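Local structure of chinitase A (Streptomyces coelicolor, 3EBV) at residues D245-A250 against P263-A268; V219-P224 against N241-C246; T174-Q179 against C207-G212. The protein is probably an endochitinase of glycosyl hydrolase family 18, this chain being the catalytic domain that would hydrolyse chitin. All blocks are in the same frame, centred on the assembly; numbering follows the deposited sequence. Where two conformers were deposited one is given.

The three contacts lie on one arc of a (beta/alpha)8 barrel and illustrate how such a wall is built from successive strands and helices. Strands 175-179, 219-224 and 267-271 are neighbours in the sheet: Gly220 N probably hydrogen-bonds to Val176 O (2.9 Å) between interactions 2 and 3, and Leu221 N to Gly267 O (2.9 Å) between interactions 1 and 2. Interactions 1 and 2, with centres about 8 Å apart, share Asp245 and Cys246 of helix 237-249. Interaction 3 lies about 11 Å from interaction 2, centre to centre, and meets interaction 1 through Leu210. Gln179, in segment 174-179, is hydrogen-bonded to Glu121, the last residue of the family's DxxDxDxE signature.

Interaction 1 of 3, residues D245-A250 against P263-A268; sequences DCLTKA and PDLRGA
Two leucines and a threonine meet through differently chosen torsions: Leu265 carries CG anti to its backbone N (chi1 -169°), while Leu247 has CG anti to its carbonyl carbon (chi1 -71°), and the two chains cross at a slant with Leu247 CD1 3.9 Å from Leu265 CD2. This is the return half of a beta-alpha-beta unit in the TIM barrel, where the last turns of helix 237-249 face the loop that feeds strand 267-271. The same CD2 methyl of Leu265 also lies 4.0 Å from Leu247 CB, so one branch lies along both the root and one tip of the helical leucine. Thr248 adds its methyl from the next position on the helix. Its OG1 sits between N and the carbonyl carbon (chi1 61°) and is hydrogen-bonded to Leu244 O, one turn earlier; that bond takes up the polar arm and helps fix the rotation that turns CG2 to the loop. The two side chains cross at about a right angle, with Thr248 CG2 3.6 Å from Leu265 CB. Helix 199-210 closes over the leucine pair through Leu210, which touches both Leu247 and Leu265. No hydrogen bond joins the two segments directly, but a backbone bond between Leu247 and Tyr262, just ahead of Pro263, ties the loop to the helix. At the more exposed border Pro263 leans away, yet the carbonyl oxygen of Thr248 rests against its near edge: Thr248 O stands 3.8 Å from Pro263 CA and 4.0 Å from Pro263 CD.

Interaction 2 of 3, residues V219-P224 against N241-C246; sequences VGLGLP and NAALDC
Where Leu221 meets Ala243 and Leu244 no ring, amide or carboxylate is involved; the faces that matter are those of the sheet, and Leu221 rises from the outer one toward the helix. A single methyl does the touching. Leu221 CD1 lies 3.9 Å from Ala243 CB and, equally, 3.9 Å from Leu244 CD2. Ala243 CB and Leu244 CD2 are themselves 6.0 Å apart, and Leu221 CD1 comes up against both, the directions to them opening at about 100°. Leu221 and Leu244 point in opposite senses and meet, slightly offset, at their end methyls. On the helix side this is a matter of torsion: Leu244 does not leave the helix aimed at the strand, but chi1 (-68°) swings CG toward the sheet, and of its two branches CD2, not the extended CD1, makes the touch. The short Ala243 needs no such turn, since its CB already points toward the strand. The arrangement is the strand-to-helix half of a beta-alpha-beta crossover in the TIM barrel: strand 219-224 leads into helix 237-249, which then packs back across the strand it came from. With the backbones 8.2 Å apart between Leu221 CA and Leu244 CA, the interval is bridged by side chains alone, and every touching residue is buried. Flanking helices extend the apolar layer, Leu202 of helix 199-210 reaching Ala243 and Val291 of helix 282-292 reaching Leu244. In the sheet itself, the backbone of Leu221 is hydrogen-bonded to Gly267 and Met269 of the adjacent strand.

Interaction 3 of 3, residues T174-Q179 against C207-G212; sequences TVVNMQ and CIQLEG
Polar against apolar is the rule between Gln209 and the strand residues Val176 and Met178, and no hydrogen bond crosses between the segments. The oxygen end of the amide faces the valine: Gln209 OE1 is 4.0 Å from Val176 CG1, and Val219 of the neighbouring strand touches the same oxygen. The nitrogen end meets Met178, incorporated here as selenomethionine, with Gln209 NE2 3.5 Å from Met178 SE and 3.6 Å from Met178 CE. The methionine chain runs out extended; chi1 and chi2 set SE a little to one side of the amide plane, and the bend at chi3 (75°) brings CE to the other. Met155 adds a further apolar surface, touching both Met178 and Gln209. In TIM-barrel terms, helix 199-210 here lies against the outside of strand 175-179, the barrel strand that precedes it in the chain. A leucine in place of Gln209 has no amide, and Met178 SE and CE would probably lose the nitrogen they straddle and be freer to turn. The contact thus rests on van der Waals touch, perhaps helped by a polarised N-H near a soft, polarisable chalcogen, selenium here and sulfur in the natural residue.

Interaction 1 of 3, residues D245-A250 against P263-A268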
ATOM      1  N   ASP A 245      18.311  -2.963   3.763  1.00 10.95           N
ATOM      2  CA  ASP A 245      19.702  -3.468   3.583  1.00 11.45           C
ATOM      3  C   ASP A 245      19.750  -4.950   3.907  1.00 11.74           C
ATOM      4  O   ASP A 245      20.430  -5.730   3.220  1.00 11.98           O
ATOM      5  CB  ASP A 245      20.656  -2.719   4.492  1.00 11.76           C
ATOM      6  CG  ASP A 245      20.889  -1.284   4.041  1.00 12.84           C
ATOM      7  OD1 ASP A 245      20.446  -0.927   2.918  1.00 14.36           O
ATOM      8  OD2 ASP A 245      21.530  -0.581   4.843  1.00 14.76           O
ATOM      9  N   CYS A 246      19.118  -5.339   5.003  1.00 10.19           N
ATOM     10  CA  CYS A 246      19.229  -6.730   5.433  1.00 10.53           C
ATOM     11  C   CYS A 246      18.664  -7.673   4.376  1.00 10.83           C
ATOM     12  O   CYS A 246      19.294  -8.693   3.968  1.00 11.82           O
ATOM     13  CB  CYS A 246      18.532  -6.868   6.789  1.00 11.09           C
ATOM     14  SG  CYS A 246      18.449  -8.577   7.434  1.00 10.26           S
ATOM     15  N   LEU A 247      17.483  -7.334   3.866  1.00  9.64           N
ATOM     16  CA  LEU A 247      16.813  -8.191   2.880  1.00 10.00           C
ATOM     17  C   LEU A 247      17.531  -8.143   1.531  1.00 10.52           C
ATOM     18  O   LEU A 247      17.624  -9.175   0.876  1.00 11.65           O
ATOM     19  CB  LEU A 247      15.356  -7.722   2.690  1.00 10.42           C
ATOM     20  CG  LEU A 247      14.486  -8.031   3.931  1.00 10.67           C
ATOM     21  CD1 LEU A 247      13.152  -7.187   3.878  1.00 10.11           C
ATOM     22  CD2 LEU A 247      14.138  -9.497   4.038  1.00  9.85           C
ATOM     23  N   THR A 248      18.002  -6.960   1.111  1.00 11.11           N
ATOM     24  CA  THR A 248      18.545  -6.833  -0.270  1.00 12.12           C
ATOM     25  C   THR A 248      20.021  -7.218  -0.392  1.00 13.14           C
ATOM     26  O   THR A 248      20.435  -7.661  -1.465  1.00 14.47           O
ATOM     27  CB  THR A 248      18.370  -5.396  -0.831  1.00 12.18           C
ATOM     28  OG1 THR A 248      19.064  -4.447  -0.025  1.00 12.93           O
ATOM     29  CG2 THR A 248      16.855  -5.033  -0.931  1.00 13.88           C
ATOM     30  N   LYS A 249      20.784  -6.998   0.676  1.00 12.07           N
ATOM     31  CA  LYS A 249      22.239  -7.152   0.535  0.70 13.44           C
ATOM     32  C   LYS A 249      22.934  -7.744   1.748  1.00 13.17           C
ATOM     33  O   LYS A 249      24.183  -7.770   1.798  1.00 13.82           O
ATOM     34  CB  LYS A 249      22.877  -5.827   0.097  0.70 13.90           C
ATOM     35  CG  LYS A 249      22.751  -4.689   1.105  0.70 14.71           C
ATOM     36  CD  LYS A 249      23.269  -3.367   0.467  0.70 16.59           C
ATOM     37  CE  LYS A 249      23.074  -2.170   1.369  0.70 21.91           C
ATOM     38  NZ  LYS A 249      23.812  -0.912   0.922  0.70 22.06           N
ATOM     39  N   ALA A 250      22.152  -8.280   2.684  1.00 11.63           N
ATOM     40  CA  ALA A 250      22.706  -8.975   3.849  1.00 11.80           C
ATOM     41  C   ALA A 250      23.584  -8.078   4.706  1.00 12.50           C
ATOM     42  O   ALA A 250      24.618  -8.495   5.257  1.00 14.41           O
ATOM     43  CB  ALA A 250      23.459 -10.280   3.444  1.00 12.04           C
ATOM     44  N   PRO A 263      17.733  -8.712  -3.927  1.00 14.49           N
ATOM     45  CA  PRO A 263      18.091  -7.367  -4.380  1.00 15.03           C
ATOM     46  C   PRO A 263      16.965  -6.618  -5.092  1.00 13.89           C
ATOM     47  O   PRO A 263      16.996  -5.370  -5.090  1.00 15.11           O
ATOM     48  CB  PRO A 263      19.277  -7.582  -5.341  1.00 16.72           C
ATOM     49  CG  PRO A 263      19.541  -9.022  -5.345  1.00 17.32           C
ATOM     50  CD  PRO A 263      18.681  -9.760  -4.384  1.00 14.98           C
ATOM     51  N   ASP A 264      16.002  -7.340  -5.670  1.00 14.07           N
ATOM     52  CA  ASP A 264      14.882  -6.668  -6.387  1.00 14.51           C
ATOM     53  C   ASP A 264      13.689  -6.345  -5.490  1.00 13.18           C
ATOM     54  O   ASP A 264      12.607  -6.028  -5.988  1.00 12.73           O
ATOM     55  CB  ASP A 264      14.417  -7.481  -7.598  1.00 16.56           C
ATOM     56  CG  ASP A 264      15.458  -7.518  -8.703  1.00 22.93           C
ATOM     57  OD1 ASP A 264      16.378  -6.660  -8.718  1.00 27.39           O
ATOM     58  OD2 ASP A 264      15.354  -8.433  -9.545  1.00 30.64           O
ATOM     59  N   LEU A 265      13.895  -6.413  -4.179  1.00 11.63           N
ATOM     60  CA  LEU A 265      12.835  -6.006  -3.211  1.00 11.34           C
ATOM     61  C   LEU A 265      12.251  -4.665  -3.659  1.00 10.80           C
ATOM     62  O   LEU A 265      13.013  -3.722  -3.954  1.00 12.25           O
ATOM     63  CB  LEU A 265      13.443  -5.865  -1.807  1.00 11.66           C
ATOM     64  CG  LEU A 265      12.392  -5.707  -0.728  1.00 11.29           C
ATOM     65  CD1 LEU A 265      11.670  -7.021  -0.451  1.00 12.48           C
ATOM     66  CD2 LEU A 265      13.053  -5.196   0.529  1.00 12.14           C
ATOM     67  N   ARG A 266      10.916  -4.558  -3.679  1.00 10.75           N
ATOM     68  CA  ARG A 266      10.336  -3.348  -4.306  1.00 11.26           C
ATOM     69  C   ARG A 266      10.749  -2.061  -3.595  1.00 11.16           C
ATOM     70  O   ARG A 266      11.175  -1.089  -4.212  1.00 11.98           O
ATOM     71  CB  ARG A 266       8.808  -3.429  -4.346  1.00 11.76           C
ATOM     72  CG  ARG A 266       8.141  -2.174  -4.972  1.00 12.99           C
ATOM     73  CD  ARG A 266       8.474  -2.034  -6.433  1.00 17.35           C
ATOM     74  NE  ARG A 266       7.757  -3.077  -7.135  1.00 16.46           N
ATOM     75  CZ  ARG A 266       7.434  -3.027  -8.417  1.00 19.85           C
ATOM     76  NH1 ARG A 266       7.820  -2.003  -9.164  1.00 22.18           N
ATOM     77  NH2 ARG A 266       6.757  -4.043  -8.943  1.00 19.91           N
ATOM     78  N   GLY A 267      10.571  -2.020  -2.272  1.00 10.71           N
ATOM     79  CA  GLY A 267      10.804  -0.777  -1.534  1.00  9.75           C
ATOM     80  C   GLY A 267       9.967  -0.685  -0.283  1.00 10.36           C
ATOM     81  O   GLY A 267       9.848  -1.655   0.483  1.00 10.03           O
ATOM     82  N   ALA A 268       9.355   0.495  -0.106  1.00 10.13           N
ATOM     83  CA  ALA A 268       8.690   0.807   1.159  1.00  9.26           C
ATOM     84  C   ALA A 268       7.417   1.558   0.898  1.00  9.21           C
ATOM     85  O   ALA A 268       7.143   1.989  -0.226  1.00  9.76           O
ATOM     86  CB  ALA A 268       9.629   1.615   2.105  1.00 10.30           C
TER

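Interaction 2 of 3, residues V219-P224 against N241-C246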
ATOM      1  N   VAL A 219       7.087  -7.243  -2.902  1.00  9.16           N
ATOM      2  CA  VAL A 219       7.089  -7.094  -1.427  1.00  9.03           C
ATOM      3  C   VAL A 219       7.611  -5.710  -1.043  1.00  8.97           C
ATOM      4  O   VAL A 219       8.699  -5.309  -1.474  1.00  9.76           O
ATOM      5  CB  VAL A 219       7.974  -8.182  -0.783  1.00  9.42           C
ATOM      6  CG1 VAL A 219       8.061  -8.001   0.755  1.00 10.02           C
ATOM      7  CG2 VAL A 219       7.409  -9.590  -1.098  1.00 10.25           C
ATOM      8  N   GLY A 220       6.767  -4.965  -0.302  1.00  8.66           N
ATOM      9  CA  GLY A 220       7.130  -3.598   0.153  1.00  8.59           C
ATOM     10  C   GLY A 220       6.935  -3.510   1.672  1.00  8.14           C
ATOM     11  O   GLY A 220       6.021  -4.137   2.225  1.00  8.77           O
ATOM     12  N   LEU A 221       7.791  -2.700   2.316  1.00  8.99           N
ATOM     13  CA  LEU A 221       7.729  -2.548   3.786  1.00  8.78           C
ATOM     14  C   LEU A 221       6.893  -1.296   4.116  1.00  9.16           C
ATOM     15  O   LEU A 221       7.378  -0.176   3.912  1.00  8.92           O
ATOM     16  CB  LEU A 221       9.155  -2.409   4.396  1.00  8.97           C
ATOM     17  CG  LEU A 221      10.114  -3.554   4.004  1.00  9.05           C
ATOM     18  CD1 LEU A 221      11.380  -3.278   4.764  1.00 10.78           C
ATOM     19  CD2 LEU A 221       9.590  -4.904   4.430  1.00 10.98           C
ATOM     20  N   GLY A 222       5.680  -1.512   4.654  1.00  8.98           N
ATOM     21  CA  GLY A 222       4.789  -0.370   5.002  1.00  8.08           C
ATOM     22  C   GLY A 222       4.924  -0.006   6.489  1.00  8.15           C
ATOM     23  O   GLY A 222       4.786  -0.849   7.354  1.00  8.28           O
ATOM     24  N   LEU A 223       5.171   1.284   6.733  1.00  8.73           N
ATOM     25  CA  LEU A 223       5.392   1.788   8.103  1.00  8.98           C
ATOM     26  C   LEU A 223       4.605   3.077   8.319  1.00  9.86           C
ATOM     27  O   LEU A 223       4.273   3.785   7.365  1.00  9.32           O
ATOM     28  CB  LEU A 223       6.885   2.132   8.317  1.00  9.41           C
ATOM     29  CG  LEU A 223       7.881   1.019   8.693  1.00  9.84           C
ATOM     30  CD1 LEU A 223       7.428   0.286   9.934  1.00 10.33           C
ATOM     31  CD2 LEU A 223       8.109   0.042   7.475  1.00 10.15           C
ATOM     32  N   PRO A 224       4.377   3.443   9.598  1.00  9.28           N
ATOM     33  CA  PRO A 224       3.786   4.774   9.876  1.00 10.05           C
ATOM     34  C   PRO A 224       4.843   5.851   9.596  1.00 11.20           C
ATOM     35  O   PRO A 224       6.049   5.665   9.909  1.00 10.45           O
ATOM     36  CB  PRO A 224       3.478   4.722  11.402  1.00  9.77           C
ATOM     37  CG  PRO A 224       3.550   3.244  11.783  1.00  9.69           C
ATOM     38  CD  PRO A 224       4.665   2.729  10.839  1.00  9.66           C
ATOM     39  N   ASN A 241      15.572   1.558   6.706  1.00 10.95           N
ATOM     40  CA  ASN A 241      16.727   1.415   5.780  1.00 10.20           C
ATOM     41  C   ASN A 241      17.567   0.201   6.151  1.00 10.28           C
ATOM     42  O   ASN A 241      18.030  -0.494   5.259  1.00 11.32           O
ATOM     43  CB  ASN A 241      17.566   2.703   5.776  1.00 10.77           C
ATOM     44  CG  ASN A 241      16.773   3.881   5.247  1.00 11.75           C
ATOM     45  OD1 ASN A 241      15.774   3.702   4.539  1.00 11.92           O
ATOM     46  ND2 ASN A 241      17.243   5.105   5.545  1.00 13.93           N
ATOM     47  N   ALA A 242      17.723  -0.059   7.455  1.00 10.04           N
ATOM     48  CA  ALA A 242      18.426  -1.279   7.865  1.00 10.60           C
ATOM     49  C   ALA A 242      17.702  -2.537   7.397  1.00 10.84           C
ATOM     50  O   ALA A 242      18.336  -3.507   6.919  1.00 11.26           O
ATOM     51  CB  ALA A 242      18.625  -1.298   9.349  1.00 11.06           C
ATOM     52  N   ALA A 243      16.381  -2.571   7.545  1.00 10.06           N
ATOM     53  CA  ALA A 243      15.645  -3.746   7.099  1.00  9.73           C
ATOM     54  C   ALA A 243      15.793  -3.943   5.576  1.00 10.08           C
ATOM     55  O   ALA A 243      15.896  -5.066   5.081  1.00 10.07           O
ATOM     56  CB  ALA A 243      14.139  -3.595   7.485  1.00 11.07           C
ATOM     57  N   LEU A 244      15.708  -2.834   4.839  1.00  9.50           N
ATOM     58  CA  LEU A 244      15.907  -2.900   3.381  1.00 10.30           C
ATOM     59  C   LEU A 244      17.298  -3.467   3.056  1.00 11.13           C
ATOM     60  O   LEU A 244      17.393  -4.321   2.183  1.00 12.01           O
ATOM     61  CB  LEU A 244      15.737  -1.504   2.760  1.00 11.39           C
ATOM     62  CG  LEU A 244      14.293  -0.959   2.807  1.00 10.89           C
ATOM     63  CD1 LEU A 244      14.413   0.534   2.410  1.00 13.00           C
ATOM     64  CD2 LEU A 244      13.384  -1.723   1.856  1.00 10.85           C
ATOM     65  N   ASP A 245      18.311  -2.963   3.763  1.00 10.95           N
ATOM     66  CA  ASP A 245      19.702  -3.468   3.583  1.00 11.45           C
ATOM     67  C   ASP A 245      19.750  -4.950   3.907  1.00 11.74           C
ATOM     68  O   ASP A 245      20.430  -5.730   3.220  1.00 11.98           O
ATOM     69  CB  ASP A 245      20.656  -2.719   4.492  1.00 11.76           C
ATOM     70  CG  ASP A 245      20.889  -1.284   4.041  1.00 12.84           C
ATOM     71  OD1 ASP A 245      20.446  -0.927   2.918  1.00 14.36           O
ATOM     72  OD2 ASP A 245      21.530  -0.581   4.843  1.00 14.76           O
ATOM     73  N   CYS A 246      19.118  -5.339   5.003  1.00 10.19           N
ATOM     74  CA  CYS A 246      19.229  -6.730   5.433  1.00 10.53           C
ATOM     75  C   CYS A 246      18.664  -7.673   4.376  1.00 10.83           C
ATOM     76  O   CYS A 246      19.294  -8.693   3.968  1.00 11.82           O
ATOM     77  CB  CYS A 246      18.532  -6.868   6.789  1.00 11.09           C
ATOM     78  SG  CYS A 246      18.449  -8.577   7.434  1.00 10.26           S
TER

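Interaction 3 of 3, residues T174-Q179 against C207-G212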
ATOM      1  N   THR A 174       1.319  -5.684  -8.612  1.00 11.23           N
ATOM      2  CA  THR A 174       2.500  -4.820  -8.543  1.00 11.24           C
ATOM      3  C   THR A 174       3.281  -5.053  -7.232  1.00 10.90           C
ATOM      4  O   THR A 174       4.436  -5.513  -7.268  1.00 11.64           O
ATOM      5  CB  THR A 174       2.116  -3.335  -8.667  1.00 11.77           C
ATOM      6  OG1 THR A 174       1.283  -3.188  -9.855  1.00 12.73           O
ATOM      7  CG2 THR A 174       3.358  -2.476  -8.785  1.00 11.70           C
ATOM      8  N   VAL A 175       2.622  -4.773  -6.093  1.00 10.59           N
ATOM      9  CA  VAL A 175       3.326  -4.934  -4.813  1.00 10.25           C
ATOM     10  C   VAL A 175       2.345  -5.075  -3.679  1.00 10.20           C
ATOM     11  O   VAL A 175       1.266  -4.456  -3.666  1.00 10.84           O
ATOM     12  CB  VAL A 175       4.315  -3.754  -4.561  1.00 10.82           C
ATOM     13  CG1 VAL A 175       3.605  -2.386  -4.573  1.00 11.94           C
ATOM     14  CG2 VAL A 175       5.090  -3.929  -3.274  1.00 10.33           C
ATOM     15  N   VAL A 176       2.746  -5.933  -2.726  1.00  9.25           N
ATOM     16  CA  VAL A 176       2.060  -6.064  -1.433  1.00  9.14           C
ATOM     17  C   VAL A 176       2.823  -5.197  -0.458  1.00  9.26           C
ATOM     18  O   VAL A 176       3.930  -5.549  -0.034  1.00  9.52           O
ATOM     19  CB  VAL A 176       2.014  -7.515  -0.920  1.00  9.11           C
ATOM     20  CG1 VAL A 176       1.312  -7.585   0.424  1.00  9.36           C
ATOM     21  CG2 VAL A 176       1.228  -8.397  -1.928  1.00 11.16           C
ATOM     22  N   ASN A 177       2.243  -4.049  -0.103  1.00  8.96           N
ATOM     23  CA  ASN A 177       2.802  -3.162   0.933  1.00  8.83           C
ATOM     24  C   ASN A 177       2.122  -3.483   2.270  1.00  9.50           C
ATOM     25  O   ASN A 177       1.154  -2.826   2.662  1.00  9.03           O
ATOM     26  CB  ASN A 177       2.538  -1.692   0.590  1.00  9.86           C
ATOM     27  CG  ASN A 177       3.299  -1.207  -0.643  1.00  9.58           C
ATOM     28  OD1 ASN A 177       4.512  -1.448  -0.786  1.00  9.62           O
ATOM     29  ND2 ASN A 177       2.585  -0.433  -1.529  1.00  9.67           N
HETATM   30  N   MSE A 178       2.565  -4.544   2.934  1.00  8.69           N
HETATM   31  CA  MSE A 178       1.926  -4.874   4.214  1.00  8.03           C
HETATM   32  C   MSE A 178       2.116  -3.750   5.239  1.00  7.73           C
HETATM   33  O   MSE A 178       3.107  -3.006   5.187  1.00  8.37           O
HETATM   34  CB  MSE A 178       2.457  -6.217   4.786  1.00  8.48           C
HETATM   35  CG  MSE A 178       1.739  -6.606   6.067  1.00  9.15           C
HETATM   36 SE   MSE A 178       2.157  -8.491   6.495  1.00 14.85          SE
HETATM   37  CE  MSE A 178       3.964  -8.295   7.134  1.00 10.63           C
ATOM     38  N   GLN A 179       1.125  -3.645   6.149  1.00  8.11           N
ATOM     39  CA  GLN A 179       1.170  -2.645   7.206  1.00  8.30           C
ATOM     40  C   GLN A 179       1.887  -3.295   8.409  1.00  7.85           C
ATOM     41  O   GLN A 179       1.293  -4.053   9.202  1.00  9.52           O
ATOM     42  CB  GLN A 179      -0.259  -2.250   7.626  1.00  8.92           C
ATOM     43  CG  GLN A 179      -1.079  -1.675   6.488  1.00 10.64           C
ATOM     44  CD  GLN A 179      -2.492  -1.338   6.969  1.00 10.85           C
ATOM     45  OE1 GLN A 179      -2.681  -0.747   8.042  1.00 11.81           O
ATOM     46  NE2 GLN A 179      -3.486  -1.736   6.180  1.00 12.36           N
ATOM     47  N   CYS A 207      10.094 -11.970   5.149  1.00  9.54           N
ATOM     48  CA  CYS A 207      10.597 -13.295   4.737  1.00 10.12           C
ATOM     49  C   CYS A 207       9.455 -14.284   4.437  1.00 10.61           C
ATOM     50  O   CYS A 207       9.575 -15.134   3.545  1.00 10.44           O
ATOM     51  CB  CYS A 207      11.466 -13.805   5.912  1.00 10.86           C
ATOM     52  SG  CYS A 207      12.093 -15.481   5.739  1.00 14.70           S
ATOM     53  N   ILE A 208       8.353 -14.227   5.183  1.00  9.06           N
ATOM     54  CA  ILE A 208       7.261 -15.177   4.936  1.00  8.88           C
ATOM     55  C   ILE A 208       6.750 -14.963   3.491  1.00  8.75           C
ATOM     56  O   ILE A 208       6.434 -15.935   2.786  1.00 10.37           O
ATOM     57  CB  ILE A 208       6.073 -14.956   5.920  1.00  9.47           C
ATOM     58  CG1 ILE A 208       6.513 -15.110   7.378  1.00 10.46           C
ATOM     59  CG2 ILE A 208       4.920 -15.910   5.623  1.00 10.58           C
ATOM     60  CD1 ILE A 208       5.445 -14.646   8.354  1.00 10.30           C
ATOM     61  N   GLN A 209       6.638 -13.692   3.071  1.00  8.85           N
ATOM     62  CA  GLN A 209       6.198 -13.384   1.690  1.00  9.01           C
ATOM     63  C   GLN A 209       7.243 -13.812   0.659  1.00  9.53           C
ATOM     64  O   GLN A 209       6.895 -14.428  -0.374  1.00 10.32           O
ATOM     65  CB  GLN A 209       5.914 -11.884   1.585  1.00  8.33           C
ATOM     66  CG  GLN A 209       4.737 -11.493   2.465  1.00 10.05           C
ATOM     67  CD  GLN A 209       4.536  -9.993   2.595  1.00  9.26           C
ATOM     68  OE1 GLN A 209       4.749  -9.240   1.651  1.00 10.26           O
ATOM     69  NE2 GLN A 209       4.124  -9.574   3.787  1.00 10.59           N
ATOM     70  N   LEU A 210       8.508 -13.482   0.930  1.00  9.68           N
ATOM     71  CA  LEU A 210       9.614 -13.754  -0.007  1.00 10.36           C
ATOM     72  C   LEU A 210       9.878 -15.247  -0.186  1.00 11.22           C
ATOM     73  O   LEU A 210      10.369 -15.645  -1.256  1.00 12.23           O
ATOM     74  CB  LEU A 210      10.890 -13.017   0.404  1.00  9.88           C
ATOM     75  CG  LEU A 210      10.776 -11.480   0.436  1.00 10.74           C
ATOM     76  CD1 LEU A 210      11.825 -10.861   1.366  1.00 12.30           C
ATOM     77  CD2 LEU A 210      10.895 -10.950  -1.022  1.00 11.40           C
ATOM     78  N   GLU A 211       9.606 -16.030   0.850  1.00 10.75           N
ATOM     79  CA  GLU A 211       9.754 -17.493   0.781  1.00 13.25           C
ATOM     80  C   GLU A 211       8.444 -18.180   0.413  1.00 12.94           C
ATOM     81  O   GLU A 211       8.431 -19.417   0.247  1.00 15.26           O
ATOM     82  CB  GLU A 211      10.299 -18.054   2.129  1.00 12.70           C
ATOM     83  CG  GLU A 211      11.679 -17.520   2.480  1.00 14.42           C
ATOM     84  CD  GLU A 211      12.266 -18.178   3.744  1.00 16.82           C
ATOM     85  OE1 GLU A 211      11.496 -18.819   4.523  1.00 18.92           O
ATOM     86  OE2 GLU A 211      13.508 -18.020   3.937  1.00 20.59           O
ATOM     87  N   GLY A 212       7.336 -17.426   0.289  1.00 12.38           N
ATOM     88  CA  GLY A 212       6.036 -18.031   0.149  1.00 12.08           C
ATOM     89  C   GLY A 212       5.388 -17.852  -1.221  1.00 11.73           C
ATOM     90  O   GLY A 212       4.186 -18.030  -1.345  1.00 14.10           O
TER